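Local coordinates for adhesion G-protein coupled receptor G6 (Danio rerio, PDB 6V55) that probably acts as a cell-surface adhesion receptor linked to myelination, its extracellular region carrying a calcium site and several folded domains, at residues W215-G220 with I240-S245; N607-V612 with P636-D641; L625-A630 with I672-F677. One frame throughout, in Å; residues are numbered along the deposited sequence.

How the interactions relate
Interaction 1 lies in the pentraxin-like domain, while interactions 2 and 3 share the later GAIN-type β-sandwich, on the opposite side of the chain's centre; their centres are about 93 and 95 Å from that of interaction 1. Interaction 1 closes before the other two begin. The centres of interactions 2 and 3 are only about 3 Å apart, and their segments alternate along the chain: 607-612, 625-630, 636-641, 672-677. Strands 608-614 and 671-677 are neighbours in one sheet, strands 623-628 and 637-639 in the other. Both contacts therefore join the same two sheets, whereas interaction 1 belongs to a separate folding unit of this long, multidomain ectodomain.

Interaction 1: residues W215-G220 with I240-S245; sequences WTKSSG and IYTLQS
Trp215 reaches Tyr241 at the rim of a concanavalin-like β-sandwich, the fold of the pentraxin family, where strand 209-216 of one sheet runs out beside the loop that crosses over to strand 248-251 of the other. CG of Trp215 stands anti to the backbone N (chi1 173°), which carries the six-membered ring to the loop. There the ring meets Tyr241 O edge-on, CH2 lying 3.7 Å from that oxygen, near the ring plane, and CZ3 lies 4.3 Å from Leu243 CD1. The indole NE1 is engaged elsewhere, by Ser238 OG, and Leu243 also packs on Ile188 and Phe146.

Lys217 follows, its backbone N above one face of the indole of Trp215, toward its rim. Its side chain is extended from CG outward and runs past the carbonyl oxygen of Tyr241, with CG 3.4 Å and CE 3.3 Å from Tyr241 O, so the methylenes do the packing and only the ammonium end bonds. The one hydrogen bond between the segments comes from this tip: Lys217 NZ donates to Thr242 OG1 at a modelled separation of 2.5 Å, short enough that the exact length is doubtful. Beyond Lys217 the chain turns back toward strand 221-226. Gly220 closes the turn in a left-handed conformation, and within it Ser219 OG hydrogen-bonds Thr216 OG1 at 2.6 Å.

Interaction 2: residues N607-V612 with P636-D641; sequences NLVVGV and PQIDFD
Val609 and Gly611 face Pro636, Ile638 and Phe640 across the interior of a β-sandwich, in the part of the chain that ends with the GPS motif of a GAIN domain. Strand 608-612 belongs to one sheet and strand 637-639 to the edge of the other. Their axes come within 7.2 Å at a crossing angle of -35°, and no hydrogen bond joins them: this is sheet-on-sheet packing.

The aliphatic contacts centre on Val609. Its CG1, placed between the backbone N and the carbonyl carbon (chi1 50°), meets Pro636 CG at 3.8 Å, the two side chains sliding past each other in opposite directions. The other branch, CG2, lies 3.7 Å from Ile638 CD1. Ile638 is extended along CG1, and CD1 continues over the backbone of the facing strand to 3.5 Å from Gly611 N.

Contacts with carbonyl oxygens are of a different kind. From the facing strand Pro636 O meets only carbons of Val609, CB nearest at 3.4 Å; its hydrogen bond is with Ser604 OG. Val612 O lies 3.6 Å from Phe640 CZ.

The aromatic contact belongs to Phe640, whose ring carries Ile638 CG2 over the centre of one face and turns its edge to Gly611. The absent side chain matters here, since a β-carbon on Gly611 would run into both Ile638 CD1 and Phe640 CZ. With only hydrogens at that position, Gly611 CA sits 4.0 Å from Phe640 CZ, near the ring plane.

Interaction 3: residues L625-A630 with I672-F677; sequences LSAFIA and INFMFF
Leu625 and Ala627 lie over Ile672, Phe674 and Phe676 where strands of two stacked sheets face each other and run in nearly the same direction. The axes of 625-628 and 672-677 approach to 8.2 Å and differ by 26°. The alpha carbons draw closer along the pair, from 7.9 Å between Leu625 CA and Phe674 CA to 6.7 Å between Ala627 CA and Phe676 CA, where the small alanine faces a phenylalanine. No hydrogen bond crosses.

The side chains that fill the gap are apolar. Leu625 brings CD2 to 4.0 Å from Ile672 CG2, their side chains set obliquely, and its CB to 3.8 Å from Phe674 CD2. Phe674 and Phe676 both swing CG away from their own backbone N (chi1 -172° in Phe674), which sends the two rings out toward the facing strand. The methyl of Ala627 rests against both: CB is 3.7 Å from Phe674 CE1, near the plane of that ring at its edge, and equally 3.7 Å from Phe676 CD2, approached obliquely. The Phe674 ring thus reaches from Leu625 at one side to Ala627 at the other and also touches Ile638. With an alanine in place of Phe674, the ring that spans these three neighbours would be gone, which would probably leave a gap between Leu625, Ala627 and Ile638.

Other parts of the fold complete the layer: Phe676 packs on Val609 and meets the ring of Tyr696, while Ser626, on strand 623-628, points away from this contact and bonds through OG to Ala644 N. Apolar residues at every second position, interlocking across two roughly aligned sheets, make the packed interior of a β-sandwich, here that of the GAIN domain whose sequence ends in the GPS motif.

Interaction 1: residues W215-G220 with I240-S245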
loop_
_atom_site.group_PDB
_atom_site.type_symbol
_atom_site.label_atom_id
_atom_site.label_comp_id
_atom_site.label_asym_id
_atom_site.label_seq_id
_atom_site.Cartn_x
_atom_site.Cartn_y
_atom_site.Cartn_z
ATOM N N TRP A 215 -38.435 33.090 20.640
ATOM C CA TRP A 215 -39.472 33.393 21.616
ATOM C C TRP A 215 -38.782 33.788 22.907
ATOM O O TRP A 215 -37.738 33.226 23.211
ATOM C CB TRP A 215 -40.373 32.180 21.855
ATOM C CG TRP A 215 -41.367 32.356 22.953
ATOM C CD1 TRP A 215 -42.474 33.153 22.935
ATOM C CD2 TRP A 215 -41.361 31.703 24.233
ATOM N NE1 TRP A 215 -43.165 33.030 24.112
ATOM C CE2 TRP A 215 -42.500 32.155 24.934
ATOM C CE3 TRP A 215 -40.507 30.778 24.852
ATOM C CZ2 TRP A 215 -42.808 31.718 26.226
ATOM C CZ3 TRP A 215 -40.814 30.346 26.135
ATOM C CH2 TRP A 215 -41.952 30.832 26.811
ATOM N N THR A 216 -39.324 34.786 23.625
ATOM C CA THR A 216 -39.039 34.980 25.048
ATOM C C THR A 216 -40.347 35.036 25.821
ATOM O O THR A 216 -41.351 35.546 25.320
ATOM C CB THR A 216 -38.295 36.274 25.384
ATOM O OG1 THR A 216 -39.155 37.383 25.124
ATOM C CG2 THR A 216 -37.060 36.443 24.615
ATOM N N LYS A 217 -40.324 34.541 27.063
ATOM C CA LYS A 217 -41.506 34.636 27.914
ATOM C C LYS A 217 -41.792 36.073 28.349
ATOM O O LYS A 217 -42.967 36.481 28.404
ATOM C CB LYS A 217 -41.328 33.739 29.143
ATOM C CG LYS A 217 -42.571 33.549 29.973
ATOM C CD LYS A 217 -42.216 33.033 31.321
ATOM C CE LYS A 217 -43.460 32.839 32.111
ATOM N NZ LYS A 217 -43.250 31.897 33.252
ATOM N N SER A 218 -40.723 36.843 28.608
ATOM C CA SER A 218 -40.811 38.124 29.305
ATOM C C SER A 218 -41.521 39.179 28.480
ATOM O O SER A 218 -42.301 39.961 29.028
ATOM C CB SER A 218 -39.413 38.615 29.682
ATOM O OG SER A 218 -38.669 38.990 28.535
ATOM N N SER A 219 -41.320 39.180 27.164
ATOM C CA SER A 219 -42.075 40.065 26.290
ATOM C C SER A 219 -43.211 39.379 25.549
ATOM O O SER A 219 -44.122 40.066 25.075
ATOM C CB SER A 219 -41.138 40.705 25.262
ATOM O OG SER A 219 -40.201 39.740 24.814
ATOM N N GLY A 220 -43.179 38.052 25.424
ATOM C CA GLY A 220 -44.056 37.385 24.484
ATOM C C GLY A 220 -43.646 37.550 23.045
ATOM O O GLY A 220 -44.428 37.224 22.154
ATOM N N ILE A 240 -47.593 33.624 30.018
ATOM C CA ILE A 240 -48.060 32.830 31.144
ATOM C C ILE A 240 -47.306 31.496 31.266
ATOM O O ILE A 240 -47.195 30.935 32.361
ATOM C CB ILE A 240 -49.581 32.671 30.921
ATOM C CG1 ILE A 240 -50.216 34.046 30.931
ATOM C CG2 ILE A 240 -50.297 31.874 31.952
ATOM C CD1 ILE A 240 -49.964 34.840 32.205
ATOM N N TYR A 241 -46.713 31.006 30.185
ATOM C CA TYR A 241 -46.250 29.630 30.132
ATOM C C TYR A 241 -44.740 29.530 30.263
ATOM O O TYR A 241 -43.989 30.431 29.888
ATOM C CB TYR A 241 -46.697 28.955 28.839
ATOM C CG TYR A 241 -48.193 28.912 28.740
ATOM C CD1 TYR A 241 -48.936 28.073 29.565
ATOM C CD2 TYR A 241 -48.875 29.743 27.846
ATOM C CE1 TYR A 241 -50.325 28.044 29.487
ATOM C CE2 TYR A 241 -50.258 29.722 27.761
ATOM C CZ TYR A 241 -50.974 28.868 28.583
ATOM O OH TYR A 241 -52.346 28.845 28.505
ATOM N N THR A 242 -44.312 28.397 30.793
ATOM C CA THR A 242 -42.911 28.039 30.910
ATOM C C THR A 242 -42.771 26.624 30.377
ATOM O O THR A 242 -43.593 25.758 30.696
ATOM C CB THR A 242 -42.451 28.128 32.378
ATOM O OG1 THR A 242 -42.698 29.450 32.885
ATOM C CG2 THR A 242 -40.975 27.785 32.527
ATOM N N LEU A 243 -41.765 26.388 29.548
ATOM C CA LEU A 243 -41.553 25.046 29.025
ATOM C C LEU A 243 -40.759 24.245 30.052
ATOM O O LEU A 243 -39.632 24.617 30.384
ATOM C CB LEU A 243 -40.833 25.118 27.679
ATOM C CG LEU A 243 -41.452 26.062 26.637
ATOM C CD1 LEU A 243 -40.630 26.101 25.354
ATOM C CD2 LEU A 243 -42.886 25.664 26.348
ATOM N N GLN A 244 -41.345 23.164 30.566
ATOM C CA GLN A 244 -40.708 22.439 31.654
ATOM C C GLN A 244 -39.574 21.546 31.155
ATOM O O GLN A 244 -39.398 21.311 29.954
ATOM C CB GLN A 244 -41.721 21.590 32.415
ATOM C CG GLN A 244 -42.291 22.238 33.689
ATOM C CD GLN A 244 -41.239 22.577 34.754
ATOM O OE1 GLN A 244 -40.235 21.871 34.922
ATOM N NE2 GLN A 244 -41.486 23.659 35.499
ATOM N N SER A 245 -38.809 21.034 32.119
ATOM C CA SER A 245 -37.666 20.170 31.869
ATOM C C SER A 245 -38.097 18.796 31.361
ATOM O O SER A 245 -39.277 18.415 31.412
ATOM C CB SER A 245 -36.849 19.980 33.146
ATOM O OG SER A 245 -35.809 20.932 33.244
#

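Interaction 2: residues N607-V612 with P636-D641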
loop_
_atom_site.group_PDB
_atom_site.type_symbol
_atom_site.label_atom_id
_atom_site.label_comp_id
_atom_site.label_asym_id
_atom_site.label_seq_id
_atom_site.Cartn_x
_atom_site.Cartn_y
_atom_site.Cartn_z
ATOM N N ASN A 607 26.649 -16.772 7.877
ATOM C CA ASN A 607 27.229 -18.102 7.677
ATOM C C ASN A 607 28.725 -18.108 7.346
ATOM O O ASN A 607 29.254 -19.167 6.974
ATOM C CB ASN A 607 26.499 -18.850 6.563
ATOM C CG ASN A 607 25.022 -18.925 6.787
ATOM O OD1 ASN A 607 24.556 -19.540 7.751
ATOM N ND2 ASN A 607 24.260 -18.318 5.878
ATOM N N LEU A 608 29.417 -16.971 7.458
ATOM C CA LEU A 608 30.794 -16.853 6.991
ATOM C C LEU A 608 31.503 -15.751 7.757
ATOM O O LEU A 608 31.075 -14.593 7.718
ATOM C CB LEU A 608 30.850 -16.530 5.500
ATOM C CG LEU A 608 32.269 -16.375 4.947
ATOM C CD1 LEU A 608 33.014 -17.684 4.982
ATOM C CD2 LEU A 608 32.281 -15.796 3.553
ATOM N N VAL A 609 32.600 -16.095 8.423
ATOM C CA VAL A 609 33.481 -15.096 9.012
ATOM C C VAL A 609 34.883 -15.324 8.468
ATOM O O VAL A 609 35.333 -16.474 8.365
ATOM C CB VAL A 609 33.428 -15.126 10.553
ATOM C CG1 VAL A 609 33.618 -16.529 11.129
ATOM C CG2 VAL A 609 34.392 -14.154 11.139
ATOM N N VAL A 610 35.521 -14.249 7.982
ATOM C CA VAL A 610 36.894 -14.345 7.493
ATOM C C VAL A 610 37.726 -13.339 8.269
ATOM O O VAL A 610 37.231 -12.300 8.724
ATOM C CB VAL A 610 37.058 -14.141 5.956
ATOM C CG1 VAL A 610 36.142 -15.089 5.158
ATOM C CG2 VAL A 610 36.873 -12.692 5.504
ATOM N N GLY A 611 38.985 -13.680 8.472
ATOM C CA GLY A 611 39.854 -12.851 9.288
ATOM C C GLY A 611 41.264 -12.882 8.761
ATOM O O GLY A 611 41.720 -13.884 8.202
ATOM N N VAL A 612 41.948 -11.761 8.911
ATOM C CA VAL A 612 43.366 -11.662 8.620
ATOM C C VAL A 612 44.009 -11.110 9.874
ATOM O O VAL A 612 43.377 -10.356 10.623
ATOM C CB VAL A 612 43.660 -10.759 7.411
ATOM C CG1 VAL A 612 43.413 -11.515 6.142
ATOM C CG2 VAL A 612 42.760 -9.545 7.442
ATOM N N PRO A 636 29.269 -15.879 13.830
ATOM C CA PRO A 636 30.511 -16.395 14.412
ATOM C C PRO A 636 31.640 -15.374 14.338
ATOM O O PRO A 636 31.708 -14.546 13.424
ATOM C CB PRO A 636 30.812 -17.643 13.568
ATOM C CG PRO A 636 30.107 -17.420 12.283
ATOM C CD PRO A 636 28.910 -16.580 12.581
ATOM N N GLN A 637 32.520 -15.439 15.338
ATOM C CA GLN A 637 33.643 -14.525 15.509
ATOM C C GLN A 637 34.959 -15.300 15.469
ATOM O O GLN A 637 34.979 -16.531 15.460
ATOM C CB GLN A 637 33.518 -13.773 16.836
ATOM C CG GLN A 637 33.959 -12.319 16.839
ATOM C CD GLN A 637 33.646 -11.662 18.171
ATOM O OE1 GLN A 637 32.699 -12.064 18.858
ATOM N NE2 GLN A 637 34.441 -10.658 18.552
ATOM N N ILE A 638 36.078 -14.576 15.452
ATOM C CA ILE A 638 37.398 -15.189 15.372
ATOM C C ILE A 638 38.222 -14.751 16.574
ATOM O O ILE A 638 38.430 -13.550 16.788
ATOM C CB ILE A 638 38.119 -14.839 14.065
ATOM C CG1 ILE A 638 37.433 -15.523 12.900
ATOM C CG2 ILE A 638 39.577 -15.309 14.094
ATOM C CD1 ILE A 638 37.984 -15.077 11.568
ATOM N N ASP A 639 38.683 -15.728 17.355
ATOM C CA ASP A 639 39.718 -15.535 18.365
ATOM C C ASP A 639 41.073 -15.794 17.712
ATOM O O ASP A 639 41.326 -16.901 17.221
ATOM C CB ASP A 639 39.478 -16.497 19.529
ATOM C CG ASP A 639 40.169 -16.078 20.823
ATOM O OD1 ASP A 639 41.309 -15.547 20.800
ATOM O OD2 ASP A 639 39.562 -16.325 21.889
ATOM N N PHE A 640 41.953 -14.793 17.727
ATOM C CA PHE A 640 43.242 -14.920 17.055
ATOM C C PHE A 640 44.364 -15.417 17.958
ATOM O O PHE A 640 45.429 -15.784 17.453
ATOM C CB PHE A 640 43.664 -13.575 16.463
ATOM C CG PHE A 640 42.930 -13.202 15.202
ATOM C CD1 PHE A 640 41.854 -12.318 15.250
ATOM C CD2 PHE A 640 43.325 -13.721 13.968
ATOM C CE1 PHE A 640 41.186 -11.967 14.107
ATOM C CE2 PHE A 640 42.658 -13.366 12.801
ATOM C CZ PHE A 640 41.589 -12.493 12.873
ATOM N N ASP A 641 44.175 -15.403 19.272
ATOM C CA ASP A 641 45.252 -15.681 20.212
ATOM C C ASP A 641 45.082 -16.993 20.949
ATOM O O ASP A 641 46.039 -17.749 21.085
ATOM C CB ASP A 641 45.357 -14.546 21.238
ATOM C CG ASP A 641 45.680 -13.200 20.600
ATOM O OD1 ASP A 641 46.005 -13.164 19.389
ATOM O OD2 ASP A 641 45.600 -12.172 21.314
#

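Interaction 3: residues L625-A630 with I672-F677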
loop_
_atom_site.group_PDB
_atom_site.type_symbol
_atom_site.label_atom_id
_atom_site.label_comp_id
_atom_site.label_asym_id
_atom_site.label_seq_id
_atom_site.Cartn_x
_atom_site.Cartn_y
_atom_site.Cartn_z
ATOM N N LEU A 625 44.459 -20.195 16.670
ATOM C CA LEU A 625 43.353 -19.367 16.208
ATOM C C LEU A 625 42.072 -20.174 16.327
ATOM O O LEU A 625 42.100 -21.407 16.248
ATOM C CB LEU A 625 43.532 -18.902 14.754
ATOM C CG LEU A 625 44.773 -18.118 14.331
ATOM C CD1 LEU A 625 45.853 -19.050 13.796
ATOM C CD2 LEU A 625 44.375 -17.152 13.255
ATOM N N SER A 626 40.946 -19.470 16.474
ATOM C CA SER A 626 39.730 -20.088 16.984
ATOM C C SER A 626 38.490 -19.369 16.466
ATOM O O SER A 626 38.440 -18.137 16.421
ATOM C CB SER A 626 39.741 -20.067 18.515
ATOM O OG SER A 626 38.835 -21.001 19.065
ATOM N N ALA A 627 37.478 -20.149 16.100
ATOM C CA ALA A 627 36.184 -19.630 15.684
ATOM C C ALA A 627 35.115 -19.993 16.710
ATOM O O ALA A 627 35.055 -21.133 17.182
ATOM C CB ALA A 627 35.798 -20.180 14.314
ATOM N N PHE A 628 34.248 -19.036 17.023
ATOM C CA PHE A 628 33.269 -19.204 18.089
ATOM C C PHE A 628 32.117 -18.230 17.859
ATOM O O PHE A 628 32.249 -17.263 17.102
ATOM C CB PHE A 628 33.922 -19.000 19.470
ATOM C CG PHE A 628 34.254 -17.554 19.800
ATOM C CD1 PHE A 628 35.361 -16.913 19.223
ATOM C CD2 PHE A 628 33.474 -16.845 20.711
ATOM C CE1 PHE A 628 35.676 -15.592 19.536
ATOM C CE2 PHE A 628 33.774 -15.517 21.029
ATOM C CZ PHE A 628 34.881 -14.894 20.442
ATOM N N ILE A 629 30.975 -18.511 18.513
ATOM C CA ILE A 629 29.812 -17.618 18.556
ATOM C C ILE A 629 29.545 -17.227 20.003
ATOM O O ILE A 629 29.365 -18.098 20.862
ATOM C CB ILE A 629 28.543 -18.254 17.961
ATOM C CG1 ILE A 629 28.858 -19.142 16.753
ATOM C CG2 ILE A 629 27.571 -17.163 17.590
ATOM C CD1 ILE A 629 27.622 -19.776 16.118
ATOM N N ALA A 630 29.463 -15.925 20.260
ATOM C CA ALA A 630 29.441 -15.422 21.626
ATOM C C ALA A 630 28.023 -15.444 22.212
ATOM O O ALA A 630 27.107 -16.095 21.695
ATOM C CB ALA A 630 30.058 -14.023 21.679
ATOM N N ILE A 672 48.449 -14.152 8.636
ATOM C CA ILE A 672 47.701 -15.389 8.832
ATOM C C ILE A 672 46.280 -15.122 8.379
ATOM O O ILE A 672 45.714 -14.079 8.709
ATOM C CB ILE A 672 47.711 -15.859 10.295
ATOM C CG1 ILE A 672 49.108 -15.696 10.881
ATOM C CG2 ILE A 672 47.225 -17.313 10.389
ATOM C CD1 ILE A 672 49.328 -16.350 12.223
ATOM N N ASN A 673 45.720 -16.043 7.610
ATOM C CA ASN A 673 44.352 -15.969 7.126
ATOM C C ASN A 673 43.507 -17.009 7.844
ATOM O O ASN A 673 43.980 -18.099 8.157
ATOM C CB ASN A 673 44.309 -16.229 5.620
ATOM C CG ASN A 673 45.224 -15.294 4.844
ATOM O OD1 ASN A 673 45.334 -14.124 5.177
ATOM N ND2 ASN A 673 45.899 -15.811 3.818
ATOM N N PHE A 674 42.245 -16.693 8.083
ATOM C CA PHE A 674 41.381 -17.656 8.754
ATOM C C PHE A 674 39.977 -17.453 8.213
ATOM O O PHE A 674 39.510 -16.317 8.147
ATOM C CB PHE A 674 41.440 -17.448 10.273
ATOM C CG PHE A 674 40.734 -18.502 11.088
ATOM C CD1 PHE A 674 39.372 -18.385 11.386
ATOM C CD2 PHE A 674 41.441 -19.560 11.635
ATOM C CE1 PHE A 674 38.714 -19.331 12.152
ATOM C CE2 PHE A 674 40.786 -20.521 12.420
ATOM C CZ PHE A 674 39.419 -20.391 12.683
ATOM N N MET A 675 39.317 -18.542 7.812
ATOM C CA MET A 675 37.914 -18.523 7.393
ATOM C C MET A 675 37.155 -19.628 8.113
ATOM O O MET A 675 37.664 -20.745 8.265
ATOM C CB MET A 675 37.752 -18.730 5.879
ATOM C CG MET A 675 38.657 -17.871 5.029
ATOM S SD MET A 675 38.551 -18.165 3.277
ATOM C CE MET A 675 40.315 -18.245 2.948
ATOM N N PHE A 676 35.941 -19.323 8.557
ATOM C CA PHE A 676 35.053 -20.321 9.141
ATOM C C PHE A 676 33.781 -20.350 8.310
ATOM O O PHE A 676 33.113 -19.319 8.160
ATOM C CB PHE A 676 34.755 -19.998 10.610
ATOM C CG PHE A 676 33.744 -20.909 11.246
ATOM C CD1 PHE A 676 32.410 -20.506 11.401
ATOM C CD2 PHE A 676 34.127 -22.156 11.709
ATOM C CE1 PHE A 676 31.479 -21.351 11.979
ATOM C CE2 PHE A 676 33.208 -23.008 12.303
ATOM C CZ PHE A 676 31.880 -22.611 12.431
ATOM N N PHE A 677 33.442 -21.519 7.773
ATOM C CA PHE A 677 32.231 -21.682 6.973
ATOM C C PHE A 677 31.166 -22.337 7.847
ATOM O O PHE A 677 31.280 -23.511 8.208
ATOM C CB PHE A 677 32.509 -22.505 5.720
ATOM C CG PHE A 677 33.283 -21.766 4.662
ATOM C CD1 PHE A 677 34.677 -21.713 4.701
ATOM C CD2 PHE A 677 32.617 -21.132 3.614
ATOM C CE1 PHE A 677 35.393 -21.036 3.725
ATOM C CE2 PHE A 677 33.330 -20.453 2.618
ATOM C CZ PHE A 677 34.719 -20.414 2.679
#